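Local structure of GTN Reductase (Agrobacterium tumefaciens, 5N6G) at residues Val117-Ile122 with Glu186-Ser191; Leu148-Ile153 with Arg196-Gly201; Ile98-Arg103 with Gly182-Gln187. The protein is an FMN-dependent ene-reductase of the Old Yellow Enzyme family, which probably reduces activated carbon-carbon double bonds with NADH or NADPH as hydride source. One frame throughout, in Å; residues are numbered along the deposited sequence.

Interaction 1. Residues Val117-Ile122 with Glu186-Ser191; sequences VAPSAI and EQFLKS
A proline ring lies squarely over a phenylalanine here: Pro119 CB sits 3.7 Å from the centroid of the Phe188 ring and only 5° off its normal. This CH-pi contact joins the loop after strand 117-118 to helix 184-189, a short helix that follows the fourth strand of the eight-stranded TIM barrel of this Old Yellow Enzyme. The whole interface is buried and small, and rests on Pro119. Pro119 CB makes the centred contact with the Phe188 ring; CG and CD also pack on Gln187. Phe188 has CG beside its backbone N (chi1 -85°), which brings the ring back over Pro119 although the CA-CB bond does not point there. The helix backbone takes part as well: Pro119 CG lies 3.5 Å from Gln187 O, a carbonyl that also accepts from Thr193 OG1. The side chains of Pro119 and Gln187 cross at about a right angle, with Pro119 CD 3.7 Å from Gln187 CB. The amide of Gln187 finds its polar partners away from Pro119, and NE2 donates to Gly182 O. It meets the 117-122 segment by van der Waals contact alone, and Ala118 CB packs 3.7 Å from Gln187 OE1.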
loop_
_atom_site.group_PDB
_atom_site.type_symbol
_atom_site.label_atom_id
_atom_site.label_comp_id
_atom_site.label_asym_id
_atom_site.label_seq_id
_atom_site.Cartn_x
_atom_site.Cartn_y
_atom_site.Cartn_z
ATOM N N VAL A 117 -13.442 -3.864 12.508
ATOM C CA VAL A 117 -13.224 -5.294 12.622
ATOM C C VAL A 117 -11.739 -5.591 12.633
ATOM O O VAL A 117 -10.919 -4.857 12.065
ATOM C CB VAL A 117 -13.932 -6.061 11.479
ATOM C CG1 VAL A 117 -15.406 -5.824 11.548
ATOM C CG2 VAL A 117 -13.391 -5.663 10.113
ATOM N N ALA A 118 -11.397 -6.712 13.267
ATOM C CA ALA A 118 -10.004 -7.105 13.429
ATOM C C ALA A 118 -9.939 -8.596 13.734
ATOM O O ALA A 118 -10.938 -9.199 14.131
ATOM C CB ALA A 118 -9.351 -6.295 14.552
ATOM N N PRO A 119 -8.757 -9.216 13.601
ATOM C CA PRO A 119 -8.634 -10.622 14.032
ATOM C C PRO A 119 -8.961 -10.837 15.493
ATOM O O PRO A 119 -9.545 -11.868 15.857
ATOM C CB PRO A 119 -7.169 -10.953 13.726
ATOM C CG PRO A 119 -6.476 -9.648 13.634
ATOM C CD PRO A 119 -7.486 -8.708 13.054
ATOM N N SER A 120 -8.616 -9.877 16.348
ATOM C CA SER A 120 -8.864 -9.937 17.776
ATOM C C SER A 120 -9.285 -8.561 18.261
ATOM O O SER A 120 -8.885 -7.538 17.689
ATOM C CB SER A 120 -7.621 -10.379 18.563
ATOM O OG SER A 120 -7.227 -11.689 18.192
ATOM N N ALA A 121 -10.049 -8.546 19.343
ATOM C CA ALA A 121 -10.658 -7.310 19.846
ATOM C C ALA A 121 -9.668 -6.617 20.788
ATOM O O ALA A 121 -9.830 -6.589 22.009
ATOM C CB ALA A 121 -11.982 -7.613 20.540
ATOM N N ILE A 122 -8.615 -6.072 20.177
ATOM C CA ILE A 122 -7.578 -5.307 20.875
ATOM C C ILE A 122 -7.530 -3.921 20.235
ATOM O O ILE A 122 -7.177 -3.793 19.055
ATOM C CB ILE A 122 -6.206 -5.986 20.794
ATOM C CG1 ILE A 122 -6.294 -7.414 21.338
ATOM C CG2 ILE A 122 -5.188 -5.180 21.611
ATOM C CD1 ILE A 122 -5.073 -8.252 20.994
ATOM N N GLU A 186 -1.877 -7.316 8.166
ATOM C CA GLU A 186 -0.791 -7.343 9.143
ATOM C C GLU A 186 -1.287 -7.670 10.537
ATOM O O GLU A 186 -0.560 -8.274 11.336
ATOM C CB GLU A 186 -0.065 -6.002 9.215
ATOM C CG GLU A 186 1.194 -5.980 8.468
ATOM C CD GLU A 186 2.256 -5.042 9.048
ATOM O OE1 GLU A 186 2.098 -4.406 10.134
ATOM O OE2 GLU A 186 3.277 -4.964 8.357
ATOM N N GLN A 187 -2.496 -7.229 10.872
ATOM C CA GLN A 187 -3.074 -7.551 12.173
ATOM C C GLN A 187 -3.221 -9.062 12.358
ATOM O O GLN A 187 -2.987 -9.593 13.448
ATOM C CB GLN A 187 -4.422 -6.841 12.334
ATOM C CG GLN A 187 -4.305 -5.335 12.508
ATOM C CD GLN A 187 -5.569 -4.566 12.126
ATOM O OE1 GLN A 187 -6.687 -5.022 12.356
ATOM N NE2 GLN A 187 -5.382 -3.373 11.583
ATOM N N PHE A 188 -3.590 -9.773 11.290
ATOM C CA PHE A 188 -3.594 -11.236 11.329
ATOM C C PHE A 188 -2.178 -11.799 11.393
ATOM O O PHE A 188 -1.930 -12.797 12.090
ATOM C CB PHE A 188 -4.283 -11.794 10.088
ATOM C CG PHE A 188 -5.788 -11.898 10.166
ATOM C CD1 PHE A 188 -6.597 -10.856 9.751
ATOM C CD2 PHE A 188 -6.400 -13.053 10.635
ATOM C CE1 PHE A 188 -7.968 -10.963 9.821
ATOM C CE2 PHE A 188 -7.779 -13.181 10.680
ATOM C CZ PHE A 188 -8.564 -12.138 10.276
ATOM N N LEU A 189 -1.240 -11.189 10.670
ATOM C CA LEU A 189 0.117 -11.739 10.562
ATOM C C LEU A 189 0.889 -11.638 11.868
ATOM O O LEU A 189 1.595 -12.578 12.256
ATOM C CB LEU A 189 0.923 -10.985 9.508
ATOM C CG LEU A 189 0.673 -11.168 8.026
ATOM C CD1 LEU A 189 1.556 -10.185 7.278
ATOM C CD2 LEU A 189 0.985 -12.583 7.625
ATOM N N LYS A 190 0.822 -10.491 12.536
ATOM C CA LYS A 190 1.728 -10.197 13.649
ATOM C C LYS A 190 1.148 -10.600 15.010
ATOM O O LYS A 190 -0.064 -10.593 15.244
ATOM C CB LYS A 190 2.146 -8.725 13.615
ATOM C CG LYS A 190 2.972 -8.407 12.376
ATOM C CD LYS A 190 3.537 -7.016 12.347
ATOM C CE LYS A 190 4.421 -6.825 11.117
ATOM N NZ LYS A 190 4.834 -5.409 10.875
ATOM N N SER A 191 2.044 -10.922 15.934
ATOM C CA SER A 191 1.633 -11.570 17.175
ATOM C C SER A 191 0.830 -10.651 18.090
ATOM O O SER A 191 -0.053 -11.119 18.813
ATOM C CB SER A 191 2.867 -12.078 17.925
ATOM O OG SER A 191 3.557 -13.051 17.170
#

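Interaction 2. Residues Leu148-Ile153 with Arg196-Gly201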
loop_
_atom_site.group_PDB
_atom_site.type_symbol
_atom_site.label_atom_id
_atom_site.label_comp_id
_atom_site.label_asym_id
_atom_site.label_seq_id
_atom_site.Cartn_x
_atom_site.Cartn_y
_atom_site.Cartn_z
ATOM N N LEU A 148 -13.340 -10.734 14.216
ATOM C CA LEU A 148 -13.988 -11.301 13.039
ATOM C C LEU A 148 -14.385 -12.751 13.257
ATOM O O LEU A 148 -13.607 -13.545 13.790
ATOM C CB LEU A 148 -13.043 -11.232 11.845
ATOM C CG LEU A 148 -12.833 -9.830 11.321
ATOM C CD1 LEU A 148 -11.541 -9.753 10.534
ATOM C CD2 LEU A 148 -14.057 -9.481 10.463
ATOM N N THR A 149 -15.582 -13.113 12.801
ATOM C CA THR A 149 -15.949 -14.513 12.699
ATOM C C THR A 149 -15.431 -15.095 11.379
ATOM O O THR A 149 -15.059 -14.373 10.454
ATOM C CB THR A 149 -17.462 -14.711 12.734
ATOM O OG1 THR A 149 -18.018 -14.172 11.531
ATOM C CG2 THR A 149 -18.104 -14.058 13.961
ATOM N N ILE A 150 -15.442 -16.428 11.290
ATOM C CA ILE A 150 -15.098 -17.088 10.030
ATOM C C ILE A 150 -15.982 -16.591 8.898
ATOM O O ILE A 150 -15.503 -16.340 7.786
ATOM C CB ILE A 150 -15.204 -18.619 10.178
ATOM C CG1 ILE A 150 -14.316 -19.118 11.319
ATOM C CG2 ILE A 150 -14.821 -19.298 8.872
ATOM C CD1 ILE A 150 -12.850 -18.852 11.118
ATOM N N ASP A 151 -17.290 -16.471 9.139
ATOM C CA ASP A 151 -18.163 -15.944 8.096
ATOM C C ASP A 151 -17.778 -14.519 7.716
ATOM O O ASP A 151 -17.794 -14.156 6.531
ATOM C CB ASP A 151 -19.627 -16.003 8.552
ATOM C CG ASP A 151 -20.179 -17.429 8.569
ATOM O OD1 ASP A 151 -19.641 -18.291 7.838
ATOM O OD2 ASP A 151 -21.150 -17.686 9.311
ATOM N N ASP A 152 -17.435 -13.686 8.709
ATOM C CA ASP A 152 -16.996 -12.325 8.398
ATOM C C ASP A 152 -15.777 -12.334 7.489
ATOM O O ASP A 152 -15.640 -11.481 6.595
ATOM C CB ASP A 152 -16.622 -11.563 9.666
ATOM C CG ASP A 152 -17.778 -11.321 10.592
ATOM O OD1 ASP A 152 -18.937 -11.289 10.123
ATOM O OD2 ASP A 152 -17.490 -11.139 11.804
ATOM N N ILE A 153 -14.830 -13.231 7.764
ATOM C CA ILE A 153 -13.631 -13.326 6.938
ATOM C C ILE A 153 -14.002 -13.664 5.503
ATOM O O ILE A 153 -13.435 -13.106 4.554
ATOM C CB ILE A 153 -12.648 -14.344 7.555
ATOM C CG1 ILE A 153 -12.092 -13.801 8.878
ATOM C CG2 ILE A 153 -11.548 -14.706 6.569
ATOM C CD1 ILE A 153 -11.325 -14.827 9.699
ATOM N N ARG A 196 -6.069 -15.084 18.212
ATOM C CA ARG A 196 -7.062 -16.077 17.826
ATOM C C ARG A 196 -6.596 -17.479 18.169
ATOM O O ARG A 196 -5.398 -17.776 18.188
ATOM C CB ARG A 196 -7.361 -16.006 16.335
ATOM C CG ARG A 196 -7.870 -14.682 15.850
ATOM C CD ARG A 196 -8.134 -14.731 14.355
ATOM N NE ARG A 196 -9.322 -15.523 14.028
ATOM C CZ ARG A 196 -10.558 -15.027 13.943
ATOM N NH1 ARG A 196 -10.792 -13.746 14.178
ATOM N NH2 ARG A 196 -11.581 -15.808 13.603
ATOM N N THR A 197 -7.582 -18.354 18.397
ATOM C CA THR A 197 -7.359 -19.755 18.718
ATOM C C THR A 197 -7.916 -20.698 17.656
ATOM O O THR A 197 -8.033 -21.897 17.920
ATOM C CB THR A 197 -7.992 -20.078 20.073
ATOM O OG1 THR A 197 -9.401 -19.826 19.998
ATOM C CG2 THR A 197 -7.377 -19.219 21.161
ATOM N N ASP A 198 -8.277 -20.197 16.480
ATOM C CA ASP A 198 -8.767 -21.024 15.385
ATOM C C ASP A 198 -7.672 -21.166 14.322
ATOM O O ASP A 198 -6.482 -20.938 14.598
ATOM C CB ASP A 198 -10.071 -20.433 14.827
ATOM C CG ASP A 198 -9.903 -19.029 14.207
ATOM O OD1 ASP A 198 -8.781 -18.459 14.185
ATOM O OD2 ASP A 198 -10.938 -18.503 13.729
ATOM N N ASP A 199 -8.063 -21.531 13.098
ATOM C CA ASP A 199 -7.103 -21.759 12.023
ATOM C C ASP A 199 -6.410 -20.486 11.555
ATOM O O ASP A 199 -5.502 -20.578 10.722
ATOM C CB ASP A 199 -7.784 -22.389 10.800
ATOM C CG ASP A 199 -8.224 -23.816 11.029
ATOM O OD1 ASP A 199 -7.808 -24.424 12.040
ATOM O OD2 ASP A 199 -8.991 -24.322 10.183
ATOM N N TYR A 200 -6.818 -19.313 12.037
ATOM C CA TYR A 200 -6.202 -18.054 11.642
ATOM C C TYR A 200 -5.272 -17.493 12.718
ATOM O O TYR A 200 -4.789 -16.366 12.571
ATOM C CB TYR A 200 -7.282 -17.034 11.301
ATOM C CG TYR A 200 -7.991 -17.359 10.030
ATOM C CD1 TYR A 200 -7.474 -16.954 8.818
ATOM C CD2 TYR A 200 -9.159 -18.105 10.041
ATOM C CE1 TYR A 200 -8.102 -17.267 7.634
ATOM C CE2 TYR A 200 -9.796 -18.417 8.872
ATOM C CZ TYR A 200 -9.261 -18.003 7.668
ATOM O OH TYR A 200 -9.894 -18.312 6.489
ATOM N N GLY A 201 -4.990 -18.251 13.780
ATOM C CA GLY A 201 -4.099 -17.779 14.819
ATOM C C GLY A 201 -3.136 -18.854 15.272
ATOM O O GLY A 201 -3.307 -20.042 14.987
#
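Arg196 points the end of its guanidinium at the carbonyl of Leu148, just before helix 150-169. NH1 and NH2 both bond to Leu148 O, at 2.8 Å from NH1 and 3.0 Å from NH2. The oxygen lies in the guanidinium plane. The Arg196 chain is straight at chi2 and bends at chi3 (72°). That bend turns the side of the group, NE with NH2, to Asp198 while the end faces Leu148. Arg196 grips Asp198 side-on, one bond to each oxygen: NE goes to OD1, and NH2 to OD2 at 2.8 Å. Asp198 CG sits between its own backbone N and carbonyl carbon (chi1 63°). From there OD1 also accepts Tyr200 N, closing an Asx turn. Arg196 NE and Tyr200 N reach OD1 from opposite faces of the carboxylate. These bonds fix the orientation of the guanidinium.

Two isoleucine methyls complete the contact. Ile153 CD1 lies over one face of the guanidinium, toward the rim, and over one face of the Tyr200 ring, 4.0 Å from the ring centroid. Ile150 CD1 meets the edge of that ring, 3.8 Å from Tyr200 CE2. The same methyl lies 3.3 Å from Asp198 OD2. Tyr200 OH bonds to Glu213 on helix 204-222.

Thr149 OG1 accepts Asp152 N at 2.9 Å, and Asp152 OD2 accepts Thr149 N. The arrangement is thus a helix N-terminus closed by a capping box, with a salt-bridged arginine gripping the carbonyl before the cap, on the outer side of a TIM barrel.

Interaction 3. Residues Ile98-Arg103 with Gly182-Gln187. With 8OZ (2-Phenylacrylic acid), chain C.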
loop_
_atom_site.group_PDB
_atom_site.type_symbol
_atom_site.label_atom_id
_atom_site.label_comp_id
_atom_site.label_asym_id
_atom_site.label_seq_id
_atom_site.Cartn_x
_atom_site.Cartn_y
_atom_site.Cartn_z
ATOM N N ILE A 98 -5.157 -1.668 -2.905
ATOM C CA ILE A 98 -6.465 -2.013 -2.355
ATOM C C ILE A 98 -6.308 -2.332 -0.870
ATOM O O ILE A 98 -5.411 -3.081 -0.457
ATOM C CB ILE A 98 -7.130 -3.147 -3.158
ATOM C CG1 ILE A 98 -6.315 -4.446 -3.156
ATOM C CG2 ILE A 98 -7.421 -2.640 -4.603
ATOM C CD1 ILE A 98 -7.062 -5.606 -3.890
ATOM N N TRP A 99 -7.174 -1.744 -0.059
ATOM C CA TRP A 99 -6.900 -1.518 1.350
ATOM C C TRP A 99 -8.060 -1.973 2.227
ATOM O O TRP A 99 -9.221 -1.799 1.875
ATOM C CB TRP A 99 -6.682 -0.043 1.540
ATOM C CG TRP A 99 -6.077 0.449 2.808
ATOM C CD1 TRP A 99 -5.386 -0.255 3.753
ATOM C CD2 TRP A 99 -6.055 1.816 3.220
ATOM N NE1 TRP A 99 -4.939 0.605 4.737
ATOM C CE2 TRP A 99 -5.340 1.882 4.435
ATOM C CE3 TRP A 99 -6.577 2.993 2.673
ATOM C CZ2 TRP A 99 -5.124 3.079 5.095
ATOM C CZ3 TRP A 99 -6.375 4.173 3.320
ATOM C CH2 TRP A 99 -5.664 4.217 4.532
ATOM N N HIS A 100 -7.732 -2.547 3.373
ATOM C CA HIS A 100 -8.669 -2.712 4.472
ATOM C C HIS A 100 -7.905 -2.371 5.738
ATOM O O HIS A 100 -6.879 -2.991 6.044
ATOM C CB HIS A 100 -9.253 -4.138 4.548
ATOM C CG HIS A 100 -10.441 -4.253 5.438
ATOM N ND1 HIS A 100 -10.435 -3.866 6.760
ATOM C CD2 HIS A 100 -11.687 -4.720 5.186
ATOM C CE1 HIS A 100 -11.636 -4.066 7.275
ATOM N NE2 HIS A 100 -12.410 -4.596 6.344
ATOM N N VAL A 101 -8.403 -1.392 6.477
ATOM C CA VAL A 101 -7.695 -0.902 7.658
ATOM C C VAL A 101 -7.852 -1.764 8.898
ATOM O O VAL A 101 -7.106 -1.561 9.867
ATOM C CB VAL A 101 -8.151 0.504 8.071
ATOM C CG1 VAL A 101 -7.857 1.473 6.950
ATOM C CG2 VAL A 101 -9.627 0.532 8.442
ATOM N N GLY A 102 -8.799 -2.691 8.915
ATOM C CA GLY A 102 -9.065 -3.435 10.136
ATOM C C GLY A 102 -9.356 -2.530 11.312
ATOM O O GLY A 102 -10.218 -1.651 11.256
ATOM N N ARG A 103 -8.638 -2.743 12.422
ATOM C CA ARG A 103 -8.943 -2.021 13.651
ATOM C C ARG A 103 -8.619 -0.526 13.610
ATOM O O ARG A 103 -8.994 0.186 14.550
ATOM C CB ARG A 103 -8.198 -2.645 14.828
ATOM C CG ARG A 103 -6.691 -2.415 14.812
ATOM C CD ARG A 103 -6.045 -3.148 15.985
ATOM N NE ARG A 103 -4.608 -2.879 16.060
ATOM C CZ ARG A 103 -3.889 -2.975 17.172
ATOM N NH1 ARG A 103 -4.422 -3.354 18.331
ATOM N NH2 ARG A 103 -2.591 -2.686 17.135
ATOM N N GLY A 182 0.519 -2.214 9.676
ATOM C CA GLY A 182 -0.407 -2.441 10.785
ATOM C C GLY A 182 -1.875 -2.512 10.431
ATOM O O GLY A 182 -2.700 -2.426 11.341
ATOM N N TYR A 183 -2.232 -2.639 9.159
ATOM C CA TYR A 183 -3.634 -2.709 8.769
ATOM C C TYR A 183 -4.113 -4.162 8.818
ATOM O O TYR A 183 -3.502 -5.002 9.478
ATOM C CB TYR A 183 -3.834 -1.990 7.440
ATOM C CG TYR A 183 -3.574 -0.500 7.640
ATOM C CD1 TYR A 183 -4.410 0.264 8.429
ATOM C CD2 TYR A 183 -2.464 0.126 7.081
ATOM C CE1 TYR A 183 -4.188 1.627 8.623
ATOM C CE2 TYR A 183 -2.224 1.488 7.293
ATOM C CZ TYR A 183 -3.098 2.224 8.047
ATOM O OH TYR A 183 -2.884 3.563 8.259
ATOM N N LEU A 184 -5.270 -4.456 8.225
ATOM C CA LEU A 184 -5.965 -5.710 8.555
ATOM C C LEU A 184 -5.084 -6.937 8.339
ATOM O O LEU A 184 -5.047 -7.829 9.193
ATOM C CB LEU A 184 -7.247 -5.850 7.743
ATOM C CG LEU A 184 -8.065 -7.116 8.059
ATOM C CD1 LEU A 184 -8.622 -7.068 9.465
ATOM C CD2 LEU A 184 -9.189 -7.323 7.021
ATOM N N ILE A 185 -4.454 -7.055 7.170
ATOM C CA ILE A 185 -3.708 -8.274 6.880
ATOM C C ILE A 185 -2.563 -8.419 7.865
ATOM O O ILE A 185 -2.300 -9.517 8.373
ATOM C CB ILE A 185 -3.229 -8.286 5.420
ATOM C CG1 ILE A 185 -4.443 -8.332 4.480
ATOM C CG2 ILE A 185 -2.360 -9.515 5.149
ATOM C CD1 ILE A 185 -4.116 -8.173 3.004
ATOM N N GLU A 186 -1.877 -7.316 8.166
ATOM C CA GLU A 186 -0.791 -7.343 9.143
ATOM C C GLU A 186 -1.287 -7.670 10.537
ATOM O O GLU A 186 -0.560 -8.274 11.336
ATOM C CB GLU A 186 -0.065 -6.002 9.215
ATOM C CG GLU A 186 1.194 -5.980 8.468
ATOM C CD GLU A 186 2.256 -5.042 9.048
ATOM O OE1 GLU A 186 2.098 -4.406 10.134
ATOM O OE2 GLU A 186 3.277 -4.964 8.357
ATOM N N GLN A 187 -2.496 -7.229 10.872
ATOM C CA GLN A 187 -3.074 -7.551 12.173
ATOM C C GLN A 187 -3.221 -9.062 12.358
ATOM O O GLN A 187 -2.987 -9.593 13.448
ATOM C CB GLN A 187 -4.422 -6.841 12.334
ATOM C CG GLN A 187 -4.305 -5.335 12.508
ATOM C CD GLN A 187 -5.569 -4.566 12.126
ATOM O OE1 GLN A 187 -6.687 -5.022 12.356
ATOM N NE2 GLN A 187 -5.382 -3.373 11.583
HETATM C C4 8OZ C . -0.373 8.036 6.472
HETATM C C5 8OZ C . -1.592 8.523 6.883
HETATM C C6 8OZ C . -2.708 7.720 6.809
HETATM C C7 8OZ C . -2.611 6.434 6.308
HETATM C C8 8OZ C . -0.174 3.688 5.601
HETATM C C 8OZ C . -2.232 4.203 4.368
HETATM O O 8OZ C . 0.012 2.662 4.992
HETATM C C1 8OZ C . -1.306 4.599 5.228
HETATM C C2 8OZ C . -1.389 5.939 5.873
HETATM C C3 8OZ C . -0.263 6.750 5.975
HETATM O O1 8OZ C . 0.574 4.048 6.616
HETATM O O HOH W 1 -4.539 -4.695 5.239
HETATM O O HOH W 2 -2.603 -2.209 14.056
#
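Trp99 turns its indole edge to the face of Tyr183, a T-shaped pair with planes at 89° and Trp99 NE1 3.4 Å from Tyr183 CG. Both rings line the 2-phenylacrylic acid pocket. Trp99 CZ2 comes within 3.2 Å of ligand atom C, and Tyr183 CE2 within 3.4 Å of ligand O. Tyr183 OH bonds to Tyr65 OH. The acid itself is hydrogen-bonded by His178 and Asn181, and the His178 ring stacks on Trp99 and meets Tyr183 edge-to-face.

Apolar contacts continue along the two segments. Leu184 has CG anti to its backbone N (chi1 -178°), and its CD2 makes a CH-pi contact with one face of the His100 ring, 3.8 Å from its centroid. Val101 CB rests 3.8 Å from Tyr183 CD1.

Direct hydrogen bonds run from backbone and amide. Leu184 N donates to His100 O at 3.1 Å. The Gln187 amide bridges two backbone groups of the 98-103 segment: NE2 donates to Val101 O, and OE1 accepts Arg103 N at 3.0 Å. Gly102 N donates to His100 ND1 in the imidazole plane, which fixes the ring's rotation, while His100 NE2 pairs with Gln61. Arg103 NH1 bonds to Ile122 O.

Two waters add bridges. One accepts from Ile185 N and probably donates to His100 O. The other accepts from Arg103 NE and donates to Gly182 O.

His100 O, Val101 O, Gly182 O, Leu184 N and Arg103 N are thus all satisfied. This probably helps to hold the backbone behind Trp99 and Tyr183, whose rings, with Tyr183 OH, line the bound acid.

The three contacts form a chain running outward from the active site. Interaction 3 borders the ligand, and the Trp99 side chain is about 5 Å from the FMN. Interaction 1 is centred 8 Å from interaction 3 and shares helix 184-189 with it. The side chain of Gln187 is about 10 Å from the acid and about 13 Å from the flavin. Arg103 NH1 of interaction 3 lies 2.9 Å from Ile122 O of interaction 1, which links these two contacts. Interaction 2 is centred 10 Å from interaction 1 and 15 Å from interaction 3. Pro119 O probably accepts Arg196 NH1 at 2.8 Å, and Ala118 O probably accepts Leu148 N at 2.9 Å. Leu148 CD1 also packs against Leu184 CD1.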